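Local coordinates for protein 6-phosphogluconate dehydrogenase, NAD-binding (Geobacter metallireducens, PDB 3PEF) that binds NADP(H) as a beta-hydroxyacid dehydrogenase and probably interconverts gamma-hydroxybutyrate and succinic semialdehyde, at residues 65-76 / 96-105; 11-19 / 123-133. The protein carries 2 engineered substitutions. One frame throughout, in Å; residues are numbered along the deposited sequence.

Interaction 1: 65-76 / 96-105; sequences LADPAAAEEVCF and TVDPATSQRI. With NAP (NADP nicotinamide-adenine-dinucleotide phosphate), chain I.
E72 and R104 form a salt bridge between the two helices: R104 NH1 donates to E72 OE2 at 2.6 Å, nearly along the C-O axis, with an N-H...O angle of 144°. R104 has a second conformer, so the bridge may not persist. One water donates to both E72 OE2 and T101 OG1, and T101 OG1 in turn donates to D98 OD1 at 2.6 Å; the N-cap itself is the weak bond from T101 N to D98 OD2. D67 OD1 caps helix 68-76 by accepting from A70 N.

The cofactor bridges the two loops. Its O3D accepts from T96 N at 3.1 Å and lies within bonding reach of both L65 O and A66 O. At the adenine, N6A donates to E73 OE1 at 2.8 Å.

Beyond these polar contacts the packing is apolar. I105 holds CG1 anti to the carbonyl carbon (chi1 -73°), which carries CD1 to A71 CB at 3.9 Å, while its other branch, CG2, meets C75 SG at 3.8 Å. V97 CG2 touches A71 CB and the P68 ring, and F76 turns the edge of its ring to R104 O. The axes run 10.3 Å apart at 8°, as for neighbouring helices on one face of a Rossmann fold, where parallel strands 60-63, 90-93 and 115-122 are joined by crossovers through helices 68-76 and 99-111.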
loop_
_atom_site.group_PDB
_atom_site.type_symbol
_atom_site.label_atom_id
_atom_site.label_comp_id
_atom_site.label_asym_id
_atom_site.label_seq_id
_atom_site.Cartn_x
_atom_site.Cartn_y
_atom_site.Cartn_z
ATOM N N LEU A 65 -28.073 0.756 13.210
ATOM C CA LEU A 65 -27.232 1.778 13.816
ATOM C C LEU A 65 -25.887 1.908 13.095
ATOM O O LEU A 65 -25.478 1.003 12.372
ATOM C CB LEU A 65 -27.016 1.421 15.292
ATOM C CG LEU A 65 -28.355 1.349 16.031
ATOM C CD1 LEU A 65 -28.219 0.733 17.412
ATOM C CD2 LEU A 65 -29.016 2.745 16.096
ATOM N N ALA A 66 -25.198 3.023 13.326
ATOM C CA ALA A 66 -23.981 3.370 12.593
ATOM C C ALA A 66 -22.852 2.355 12.659
ATOM O O ALA A 66 -22.298 1.983 11.627
ATOM C CB ALA A 66 -23.452 4.741 13.045
ATOM N N ASP A 67 -22.462 1.964 13.871
ATOM C CA ASP A 67 -21.192 1.256 14.059
ATOM C C ASP A 67 -21.176 0.474 15.375
ATOM O O ASP A 67 -22.137 0.534 16.127
ATOM C CB ASP A 67 -20.008 2.236 13.991
ATOM C CG ASP A 67 -20.118 3.377 14.996
ATOM O OD1 ASP A 67 -21.097 3.412 15.781
ATOM O OD2 ASP A 67 -19.216 4.248 15.003
ATOM N N PRO A 68 -20.101 -0.283 15.638
ATOM C CA PRO A 68 -20.067 -1.065 16.884
ATOM C C PRO A 68 -20.299 -0.206 18.142
ATOM O O PRO A 68 -21.023 -0.649 19.026
ATOM C CB PRO A 68 -18.667 -1.682 16.873
ATOM C CG PRO A 68 -18.362 -1.844 15.393
ATOM C CD PRO A 68 -19.001 -0.646 14.721
ATOM N N ALA A 69 -19.728 0.998 18.207
ATOM C CA ALA A 69 -19.941 1.874 19.363
ATOM C C ALA A 69 -21.427 2.220 19.555
ATOM O O ALA A 69 -21.946 2.161 20.670
ATOM C CB ALA A 69 -19.078 3.171 19.249
ATOM N N ALA A 70 -22.119 2.556 18.468
ATOM C CA ALA A 70 -23.550 2.813 18.557
ATOM C C ALA A 70 -24.314 1.558 18.985
ATOM O O ALA A 70 -25.145 1.600 19.898
ATOM C CB ALA A 70 -24.084 3.343 17.237
ATOM N N ALA A 71 -24.035 0.440 18.321
ATOM C CA ALA A 71 -24.718 -0.810 18.623
ATOM C C ALA A 71 -24.573 -1.148 20.105
ATOM O O ALA A 71 -25.522 -1.607 20.733
ATOM C CB ALA A 71 -24.169 -1.967 17.747
ATOM N N GLU A 72 -23.384 -0.928 20.661
ATOM C CA GLU A 72 -23.135 -1.261 22.066
ATOM C C GLU A 72 -23.793 -0.270 23.014
ATOM O O GLU A 72 -24.381 -0.655 24.020
ATOM C CB GLU A 72 -21.644 -1.373 22.355
ATOM C CG GLU A 72 -21.065 -2.743 22.017
ATOM C CD GLU A 72 -19.570 -2.839 22.278
ATOM O OE1 GLU A 72 -18.961 -1.810 22.644
ATOM O OE2 GLU A 72 -19.002 -3.944 22.117
ATOM N N GLU A 73 -23.702 1.012 22.695
ATOM C CA GLU A 73 -24.353 2.003 23.543
ATOM C C GLU A 73 -25.861 1.728 23.634
ATOM O O GLU A 73 -26.448 1.769 24.708
ATOM C CB GLU A 73 -24.086 3.426 23.048
ATOM C CG GLU A 73 -24.713 4.479 23.943
ATOM C CD GLU A 73 -24.218 5.886 23.654
ATOM O OE1 GLU A 73 -23.745 6.140 22.524
ATOM O OE2 GLU A 73 -24.310 6.740 24.568
ATOM N N VAL A 74 -26.479 1.414 22.506
ATOM C CA VAL A 74 -27.908 1.149 22.497
ATOM C C VAL A 74 -28.247 -0.114 23.278
ATOM O O VAL A 74 -29.274 -0.174 23.956
ATOM C CB VAL A 74 -28.464 1.056 21.048
ATOM C CG1 VAL A 74 -29.901 0.544 21.054
ATOM C CG2 VAL A 74 -28.387 2.414 20.364
ATOM N N CYS A 75 -27.384 -1.122 23.196
ATOM C CA CYS A 75 -27.636 -2.362 23.918
ATOM C C CYS A 75 -27.361 -2.226 25.418
ATOM O O CYS A 75 -28.220 -2.553 26.245
ATOM C CB CYS A 75 -26.808 -3.513 23.329
ATOM S SG CYS A 75 -26.988 -5.089 24.244
ATOM N N PHE A 76 -26.167 -1.743 25.760
ATOM C CA PHE A 76 -25.672 -1.773 27.139
ATOM C C PHE A 76 -25.909 -0.488 27.944
ATOM O O PHE A 76 -25.759 -0.489 29.166
ATOM C CB PHE A 76 -24.175 -2.103 27.169
ATOM C CG PHE A 76 -23.838 -3.488 26.665
ATOM C CD1 PHE A 76 -23.360 -3.672 25.377
ATOM C CD2 PHE A 76 -23.984 -4.591 27.488
ATOM C CE1 PHE A 76 -23.040 -4.941 24.904
ATOM C CE2 PHE A 76 -23.665 -5.866 27.031
ATOM C CZ PHE A 76 -23.191 -6.040 25.732
ATOM N N THR A 96 -24.025 -2.826 10.611
ATOM C CA THR A 96 -22.739 -3.389 10.210
ATOM C C THR A 96 -21.726 -3.202 11.318
ATOM O O THR A 96 -21.346 -2.074 11.672
ATOM C CB THR A 96 -22.198 -2.766 8.936
ATOM O OG1 THR A 96 -23.185 -2.902 7.913
ATOM C CG2 THR A 96 -20.903 -3.488 8.504
ATOM N N VAL A 97 -21.283 -4.331 11.853
ATOM C CA VAL A 97 -20.519 -4.366 13.084
ATOM C C VAL A 97 -19.582 -5.562 12.983
ATOM O O VAL A 97 -19.753 -6.402 12.098
ATOM C CB VAL A 97 -21.517 -4.537 14.231
ATOM C CG1 VAL A 97 -20.963 -5.355 15.330
ATOM C CG2 VAL A 97 -22.067 -3.152 14.691
ATOM N N ASP A 98 -18.573 -5.630 13.844
ATOM C CA ASP A 98 -17.646 -6.759 13.796
ATOM C C ASP A 98 -18.266 -7.952 14.501
ATOM O O ASP A 98 -19.134 -7.784 15.360
ATOM C CB ASP A 98 -16.312 -6.403 14.449
ATOM C CG ASP A 98 -16.468 -5.961 15.894
ATOM O OD1 ASP A 98 -17.098 -4.909 16.138
ATOM O OD2 ASP A 98 -15.965 -6.666 16.785
ATOM N N PRO A 99 -17.822 -9.164 14.143
ATOM C CA PRO A 99 -18.359 -10.389 14.747
ATOM C C PRO A 99 -18.343 -10.345 16.270
ATOM O O PRO A 99 -19.303 -10.777 16.896
ATOM C CB PRO A 99 -17.386 -11.479 14.273
ATOM C CG PRO A 99 -16.758 -10.937 13.052
ATOM C CD PRO A 99 -16.723 -9.438 13.204
ATOM N N ALA A 100 -17.267 -9.862 16.879
ATOM C CA ALA A 100 -17.208 -9.958 18.334
ATOM C C ALA A 100 -18.239 -9.034 18.988
ATOM O O ALA A 100 -18.790 -9.340 20.055
ATOM C CB ALA A 100 -15.811 -9.670 18.836
ATOM N N THR A 101 -18.518 -7.899 18.352
ATOM C CA THR A 101 -19.558 -7.024 18.876
ATOM C C THR A 101 -20.931 -7.690 18.844
ATOM O O THR A 101 -21.635 -7.713 19.849
ATOM C CB THR A 101 -19.622 -5.708 18.101
ATOM O OG1 THR A 101 -18.419 -4.980 18.342
ATOM C CG2 THR A 101 -20.817 -4.891 18.540
ATOM N N SER A 102 -21.314 -8.241 17.699
ATOM C CA SER A 102 -22.638 -8.840 17.610
ATOM C C SER A 102 -22.767 -10.054 18.543
ATOM O O SER A 102 -23.817 -10.272 19.146
ATOM C CB SER A 102 -22.990 -9.206 16.172
ATOM O OG SER A 102 -22.155 -10.240 15.713
ATOM N N GLN A 103 -21.692 -10.823 18.698
ATOM C CA GLN A 103 -21.734 -11.969 19.606
ATOM C C GLN A 103 -21.913 -11.525 21.067
ATOM O O GLN A 103 -22.681 -12.123 21.823
ATOM C CB GLN A 103 -20.475 -12.830 19.446
ATOM C CG GLN A 103 -20.385 -13.546 18.105
ATOM C CD GLN A 103 -19.013 -14.160 17.858
ATOM O OE1 GLN A 103 -18.013 -13.727 18.422
ATOM N NE2 GLN A 103 -18.968 -15.176 17.009
ATOM N N ARG A 104 -21.187 -10.472 21.435
ATOM C CA ARG A 104 -21.253 -9.842 22.750
ATOM C C ARG A 104 -22.695 -9.441 23.075
ATOM O O ARG A 104 -23.244 -9.748 24.143
ATOM C CB ARG A 104 -20.364 -8.593 22.696
ATOM C CG ARG A 104 -19.986 -7.928 24.004
ATOM C CD ARG A 104 -18.951 -6.814 23.732
ATOM N NE ARG A 104 -17.683 -7.368 23.256
ATOM C CZ ARG A 104 -16.995 -6.935 22.202
ATOM N NH1 ARG A 104 -17.430 -5.913 21.474
ATOM N NH2 ARG A 104 -15.856 -7.531 21.876
ATOM N N ILE A 105 -23.300 -8.718 22.137
ATOM C CA ILE A 105 -24.663 -8.280 22.303
ATOM C C ILE A 105 -25.617 -9.470 22.443
ATOM O O ILE A 105 -26.448 -9.523 23.359
ATOM C CB ILE A 105 -25.099 -7.402 21.113
ATOM C CG1 ILE A 105 -24.422 -6.031 21.204
ATOM C CG2 ILE A 105 -26.597 -7.253 21.109
ATOM C CD1 ILE A 105 -24.412 -5.263 19.877
HETATM P PA NAP I . -26.790 6.924 9.021
HETATM O O1A NAP I . -25.632 7.780 9.362
HETATM O O2A NAP I . -27.806 7.556 8.159
HETATM O O5B NAP I . -27.495 6.395 10.359
HETATM C C5B NAP I . -26.732 6.062 11.487
HETATM C C4B NAP I . -27.715 5.761 12.604
HETATM O O4B NAP I . -26.983 5.381 13.750
HETATM C C3B NAP I . -28.516 7.002 12.988
HETATM O O3B NAP I . -29.798 6.536 13.340
HETATM C C2B NAP I . -27.796 7.487 14.229
HETATM O O2B NAP I . -28.583 8.231 15.123
HETATM C C1B NAP I . -27.422 6.151 14.843
HETATM N N9A NAP I . -26.378 6.311 15.866
HETATM C C8A NAP I . -25.064 6.643 15.648
HETATM N N7A NAP I . -24.439 6.704 16.846
HETATM C C5A NAP I . -25.336 6.429 17.814
HETATM C C6A NAP I . -25.212 6.343 19.191
HETATM N N6A NAP I . -24.038 6.572 19.765
HETATM N N1A NAP I . -26.313 6.041 19.946
HETATM C C2A NAP I . -27.533 5.807 19.334
HETATM N N3A NAP I . -27.647 5.884 17.959
HETATM C C4A NAP I . -26.562 6.183 17.214
HETATM O O3 NAP I . -26.196 5.638 8.298
HETATM P PN NAP I . -26.924 4.403 7.625
HETATM O O1N NAP I . -26.443 4.250 6.243
HETATM O O2N NAP I . -28.380 4.439 7.873
HETATM O O5D NAP I . -26.194 3.321 8.569
HETATM C C5D NAP I . -26.860 2.374 9.361
HETATM C C4D NAP I . -26.066 1.073 9.246
HETATM O O4D NAP I . -26.282 0.435 8.010
HETATM C C3D NAP I . -24.571 1.315 9.281
HETATM O O3D NAP I . -24.038 0.240 10.024
HETATM C C2D NAP I . -24.139 1.251 7.824
HETATM O O2D NAP I . -22.805 0.836 7.723
HETATM C C1D NAP I . -25.071 0.175 7.327
HETATM N N1N NAP I . -25.372 0.127 5.879
HETATM C C2N NAP I . -25.501 1.272 5.151
HETATM C C3N NAP I . -25.839 1.213 3.800
HETATM C C7N NAP I . -26.030 2.477 3.017
HETATM O O7N NAP I . -25.905 2.383 1.641
HETATM N N7N NAP I . -26.289 3.663 3.593
HETATM C C4N NAP I . -26.050 -0.022 3.179
HETATM C C5N NAP I . -25.944 -1.183 3.941
HETATM C C6N NAP I . -25.621 -1.101 5.295
HETATM P P2B NAP I . -28.834 9.826 14.905
HETATM O O1X NAP I . -29.240 10.362 16.270
HETATM O O2X NAP I . -27.562 10.448 14.427
HETATM O O3X NAP I . -29.911 10.034 13.878
HETATM O O HOH W 1 -17.052 -3.383 20.018
#

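Interaction 2: 11-19 / 123-133. With NAP (NADP nicotinamide-adenine-dinucleotide phosphate), chain I.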
loop_
_atom_site.group_PDB
_atom_site.type_symbol
_atom_site.label_atom_id
_atom_site.label_comp_id
_atom_site.label_asym_id
_atom_site.label_seq_id
_atom_site.Cartn_x
_atom_site.Cartn_y
_atom_site.Cartn_z
ATOM N N ILE A 11 -30.358 6.845 7.323
ATOM C CA ILE A 11 -30.637 6.631 5.910
ATOM C C ILE A 11 -31.305 5.288 5.664
ATOM O O ILE A 11 -32.358 5.235 5.033
ATOM C CB ILE A 11 -29.340 6.743 5.074
ATOM C CG1 ILE A 11 -28.858 8.205 5.089
ATOM C CG2 ILE A 11 -29.567 6.182 3.658
ATOM C CD1 ILE A 11 -27.479 8.436 4.459
ATOM N N MET A 12 -30.709 4.207 6.168
ATOM C CA MET A 12 -31.263 2.854 5.960
ATOM C C MET A 12 -32.478 2.555 6.850
ATOM O O MET A 12 -33.529 2.097 6.378
ATOM C CB MET A 12 -30.182 1.777 6.179
ATOM C CG MET A 12 -28.940 1.943 5.293
ATOM S SD MET A 12 -29.353 1.587 3.567
ATOM C CE MET A 12 -29.532 -0.202 3.650
ATOM N N GLY A 13 -32.338 2.805 8.143
ATOM C CA GLY A 13 -33.397 2.470 9.086
ATOM C C GLY A 13 -34.728 3.153 8.781
ATOM O O GLY A 13 -35.777 2.532 8.861
ATOM N N SER A 14 -34.696 4.431 8.418
ATOM C CA SER A 14 -35.947 5.156 8.199
ATOM C C SER A 14 -36.667 4.555 6.994
ATOM O O SER A 14 -37.890 4.372 7.004
ATOM C CB SER A 14 -35.693 6.662 8.010
ATOM O OG SER A 14 -34.857 6.907 6.893
ATOM N N ALA A 15 -35.895 4.222 5.964
ATOM C CA ALA A 15 -36.452 3.615 4.769
ATOM C C ALA A 15 -36.975 2.215 5.056
ATOM O O ALA A 15 -38.057 1.831 4.578
ATOM C CB ALA A 15 -35.419 3.589 3.639
ATOM N N MET A 16 -36.212 1.437 5.814
ATOM C CA MET A 16 -36.658 0.098 6.186
ATOM C C MET A 16 -37.938 0.139 7.037
ATOM O O MET A 16 -38.889 -0.605 6.788
ATOM C CB MET A 16 -35.535 -0.651 6.904
ATOM C CG MET A 16 -34.318 -0.862 6.001
ATOM S SD MET A 16 -32.809 -1.185 6.931
ATOM C CE MET A 16 -33.035 -2.924 7.285
ATOM N N ALA A 17 -37.976 1.031 8.023
ATOM C CA ALA A 17 -39.134 1.139 8.912
ATOM C C ALA A 17 -40.402 1.568 8.162
ATOM O O ALA A 17 -41.506 1.099 8.470
ATOM C CB ALA A 17 -38.831 2.108 10.081
ATOM N N LYS A 18 -40.233 2.455 7.181
ATOM C CA LYS A 18 -41.338 2.951 6.356
ATOM C C LYS A 18 -41.979 1.814 5.597
ATOM O O LYS A 18 -43.199 1.788 5.417
ATOM C CB LYS A 18 -40.823 3.956 5.328
ATOM C CG LYS A 18 -41.599 5.251 5.248
ATOM C CD LYS A 18 -40.719 6.426 5.664
ATOM C CE LYS A 18 -40.168 7.168 4.454
ATOM N NZ LYS A 18 -39.148 8.197 4.830
ATOM N N ASN A 19 -41.139 0.900 5.109
ATOM C CA ASN A 19 -41.617 -0.296 4.415
ATOM C C ASN A 19 -42.462 -1.186 5.338
ATOM O O ASN A 19 -43.496 -1.710 4.929
ATOM C CB ASN A 19 -40.451 -1.054 3.757
ATOM C CG ASN A 19 -40.004 -0.400 2.449
ATOM O OD1 ASN A 19 -40.767 0.350 1.847
ATOM N ND2 ASN A 19 -38.771 -0.678 2.011
ATOM N N GLY A 123 -26.851 -3.705 -0.068
ATOM C CA GLY A 123 -27.759 -2.852 -0.826
ATOM C C GLY A 123 -27.897 -1.514 -0.122
ATOM O O GLY A 123 -27.912 -1.469 1.103
ATOM N N SER A 124 -28.002 -0.429 -0.886
ATOM C CA SER A 124 -27.881 0.916 -0.316
ATOM C C SER A 124 -29.233 1.610 -0.168
ATOM O O SER A 124 -30.256 0.963 0.063
ATOM C CB SER A 124 -26.934 1.761 -1.179
ATOM O OG SER A 124 -26.566 2.963 -0.526
ATOM N N LYS A 125 -29.234 2.933 -0.297
ATOM C CA LYS A 125 -30.429 3.717 -0.020
ATOM C C LYS A 125 -31.607 3.308 -0.917
ATOM O O LYS A 125 -32.712 3.087 -0.428
ATOM C CB LYS A 125 -30.139 5.211 -0.178
ATOM C CG LYS A 125 -31.330 6.107 0.123
ATOM C CD LYS A 125 -30.896 7.594 0.157
ATOM C CE LYS A 125 -32.085 8.510 0.500
ATOM N NZ LYS A 125 -31.706 9.942 0.442
ATOM N N LYS A 126 -31.367 3.202 -2.221
ATOM C CA LYS A 126 -32.442 2.879 -3.161
ATOM C C LYS A 126 -33.011 1.495 -2.881
ATOM O O LYS A 126 -34.220 1.342 -2.767
ATOM C CB LYS A 126 -31.982 2.990 -4.624
ATOM C CG LYS A 126 -33.116 2.876 -5.633
ATOM C CD LYS A 126 -32.609 2.540 -7.013
ATOM C CE LYS A 126 -33.670 2.777 -8.077
ATOM N NZ LYS A 126 -34.999 2.217 -7.711
ATOM N N PRO A 127 -32.140 0.474 -2.775
ATOM C CA PRO A 127 -32.670 -0.842 -2.401
ATOM C C PRO A 127 -33.388 -0.872 -1.039
ATOM O O PRO A 127 -34.340 -1.638 -0.876
ATOM C CB PRO A 127 -31.418 -1.726 -2.377
ATOM C CG PRO A 127 -30.534 -1.114 -3.412
ATOM C CD PRO A 127 -30.756 0.389 -3.280
ATOM N N ALA A 128 -32.934 -0.079 -0.072
ATOM C CA ALA A 128 -33.649 0.011 1.204
ATOM C C ALA A 128 -35.066 0.564 0.991
ATOM O O ALA A 128 -36.031 0.071 1.571
ATOM C CB ALA A 128 -32.883 0.872 2.188
ATOM N N GLU A 129 -35.178 1.583 0.146
ATOM C CA GLU A 129 -36.471 2.199 -0.174
ATOM C C GLU A 129 -37.410 1.236 -0.924
ATOM O O GLU A 129 -38.606 1.168 -0.641
ATOM C CB GLU A 129 -36.260 3.466 -1.015
ATOM C CG GLU A 129 -35.655 4.646 -0.270
ATOM C CD GLU A 129 -35.151 5.757 -1.213
ATOM O OE1 GLU A 129 -35.142 5.561 -2.446
ATOM O OE2 GLU A 129 -34.755 6.829 -0.717
ATOM N N ASP A 130 -36.853 0.483 -1.862
ATOM C CA ASP A 130 -37.622 -0.429 -2.701
ATOM C C ASP A 130 -37.983 -1.733 -1.984
ATOM O O ASP A 130 -38.841 -2.493 -2.449
ATOM C CB ASP A 130 -36.838 -0.750 -3.989
ATOM C CG ASP A 130 -36.527 0.495 -4.833
ATOM O OD1 ASP A 130 -37.148 1.565 -4.625
ATOM O OD2 ASP A 130 -35.651 0.395 -5.721
ATOM N N GLY A 131 -37.336 -2.003 -0.856
ATOM C CA GLY A 131 -37.547 -3.272 -0.167
ATOM C C GLY A 131 -36.779 -4.400 -0.828
ATOM O O GLY A 131 -37.177 -5.556 -0.832
ATOM N N THR A 132 -35.611 -4.055 -1.338
ATOM C CA THR A 132 -34.895 -4.908 -2.255
ATOM C C THR A 132 -33.509 -5.326 -1.679
ATOM O O THR A 132 -32.614 -5.774 -2.396
ATOM C CB THR A 132 -34.840 -4.137 -3.586
ATOM O OG1 THR A 132 -35.718 -4.760 -4.541
ATOM C CG2 THR A 132 -33.459 -3.977 -4.100
ATOM N N LEU A 133 -33.369 -5.215 -0.361
ATOM C CA LEU A 133 -32.111 -5.526 0.326
ATOM C C LEU A 133 -31.815 -7.024 0.322
ATOM O O LEU A 133 -32.720 -7.850 0.257
ATOM C CB LEU A 133 -32.149 -5.034 1.781
ATOM C CG LEU A 133 -32.401 -3.528 2.013
ATOM C CD1 LEU A 133 -32.583 -3.243 3.490
ATOM C CD2 LEU A 133 -31.273 -2.656 1.433
HETATM P PA NAP I . -26.790 6.924 9.021
HETATM O O1A NAP I . -25.632 7.780 9.362
HETATM O O2A NAP I . -27.806 7.556 8.159
HETATM O O5B NAP I . -27.495 6.395 10.359
HETATM C C5B NAP I . -26.732 6.062 11.487
HETATM C C4B NAP I . -27.715 5.761 12.604
HETATM O O4B NAP I . -26.983 5.381 13.750
HETATM C C3B NAP I . -28.516 7.002 12.988
HETATM O O3B NAP I . -29.798 6.536 13.340
HETATM C C2B NAP I . -27.796 7.487 14.229
HETATM O O2B NAP I . -28.583 8.231 15.123
HETATM C C1B NAP I . -27.422 6.151 14.843
HETATM N N9A NAP I . -26.378 6.311 15.866
HETATM C C8A NAP I . -25.064 6.643 15.648
HETATM N N7A NAP I . -24.439 6.704 16.846
HETATM C C5A NAP I . -25.336 6.429 17.814
HETATM C C6A NAP I . -25.212 6.343 19.191
HETATM N N6A NAP I . -24.038 6.572 19.765
HETATM N N1A NAP I . -26.313 6.041 19.946
HETATM C C2A NAP I . -27.533 5.807 19.334
HETATM N N3A NAP I . -27.647 5.884 17.959
HETATM C C4A NAP I . -26.562 6.183 17.214
HETATM O O3 NAP I . -26.196 5.638 8.298
HETATM P PN NAP I . -26.924 4.403 7.625
HETATM O O1N NAP I . -26.443 4.250 6.243
HETATM O O2N NAP I . -28.380 4.439 7.873
HETATM O O5D NAP I . -26.194 3.321 8.569
HETATM C C5D NAP I . -26.860 2.374 9.361
HETATM C C4D NAP I . -26.066 1.073 9.246
HETATM O O4D NAP I . -26.282 0.435 8.010
HETATM C C3D NAP I . -24.571 1.315 9.281
HETATM O O3D NAP I . -24.038 0.240 10.024
HETATM C C2D NAP I . -24.139 1.251 7.824
HETATM O O2D NAP I . -22.805 0.836 7.723
HETATM C C1D NAP I . -25.071 0.175 7.327
HETATM N N1N NAP I . -25.372 0.127 5.879
HETATM C C2N NAP I . -25.501 1.272 5.151
HETATM C C3N NAP I . -25.839 1.213 3.800
HETATM C C7N NAP I . -26.030 2.477 3.017
HETATM O O7N NAP I . -25.905 2.383 1.641
HETATM N N7N NAP I . -26.289 3.663 3.593
HETATM C C4N NAP I . -26.050 -0.022 3.179
HETATM C C5N NAP I . -25.944 -1.183 3.941
HETATM C C6N NAP I . -25.621 -1.101 5.295
HETATM P P2B NAP I . -28.834 9.826 14.905
HETATM O O1X NAP I . -29.240 10.362 16.270
HETATM O O2X NAP I . -27.562 10.448 14.427
HETATM O O3X NAP I . -29.911 10.034 13.878
#
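M12 reaches across to G123 with its methyl, M12 CE standing 3.3 Å from G123 O. The same M12 CE lies 3.5 Å from NADP C4N of the nicotinamide. Bends at chi2 (-70°) and chi3 curl the chain so that CG, SD and CE run along one face of that ring. M12 CE also packs 3.7 Å from L133 CD2 and touches A128 CB. S124 OG lies improbably close to the carboxamide O7N, so the length of that hydrogen bond is doubtful.

The backbone at the helix start places M12: I11 N donates to NADP O2A at 2.8 Å. M12 N donates to NADP O2N at 2.9 Å, and both bonds are almost straight. Pyrophosphate at the start of helix 11-22, with G13 after G8 and G10, is consistent with the Rossmann GxGxxG turn, where the helix dipole would probably favour the anion.

Further along, A15 CB meets A128 CB at 4.0 Å, small residues that let the axes approach to 8.1 Å. N19 ND2 then donates to E129 O at 3.2 Å and 153°; the acceptor lies in the amide plane, but the donor sits 71° out of the carbonyl plane. Behind them, M16 crosses L133 CD1 and rests on F6 of strand 3-7, while V121 of strand 115-122 supports both M12 and L133.

From the N terminus, strand 3-7 leads into helix 11-19, whose partner, 123-133, arrives only after 103 intervening residues; interaction 2 therefore closes a long loop. Interaction 1 is nested wholly inside it, joining 65-76 to 96-105 over a gap of 19 residues that contains strand 90-93. Nothing crosses. The contacts do not touch: their centres are 20 Å apart and their nearest atoms about 7 Å. The bound NADP spans that gap, meeting interaction 1 through its adenosine and nicotinamide ribose and interaction 2 through pyrophosphate and nicotinamide. Interaction 1 ties together two crossover helices of the parallel part of the sheet; interaction 2 ties the first helix to the turn where strand 115-122 gives way to antiparallel strand 133-139.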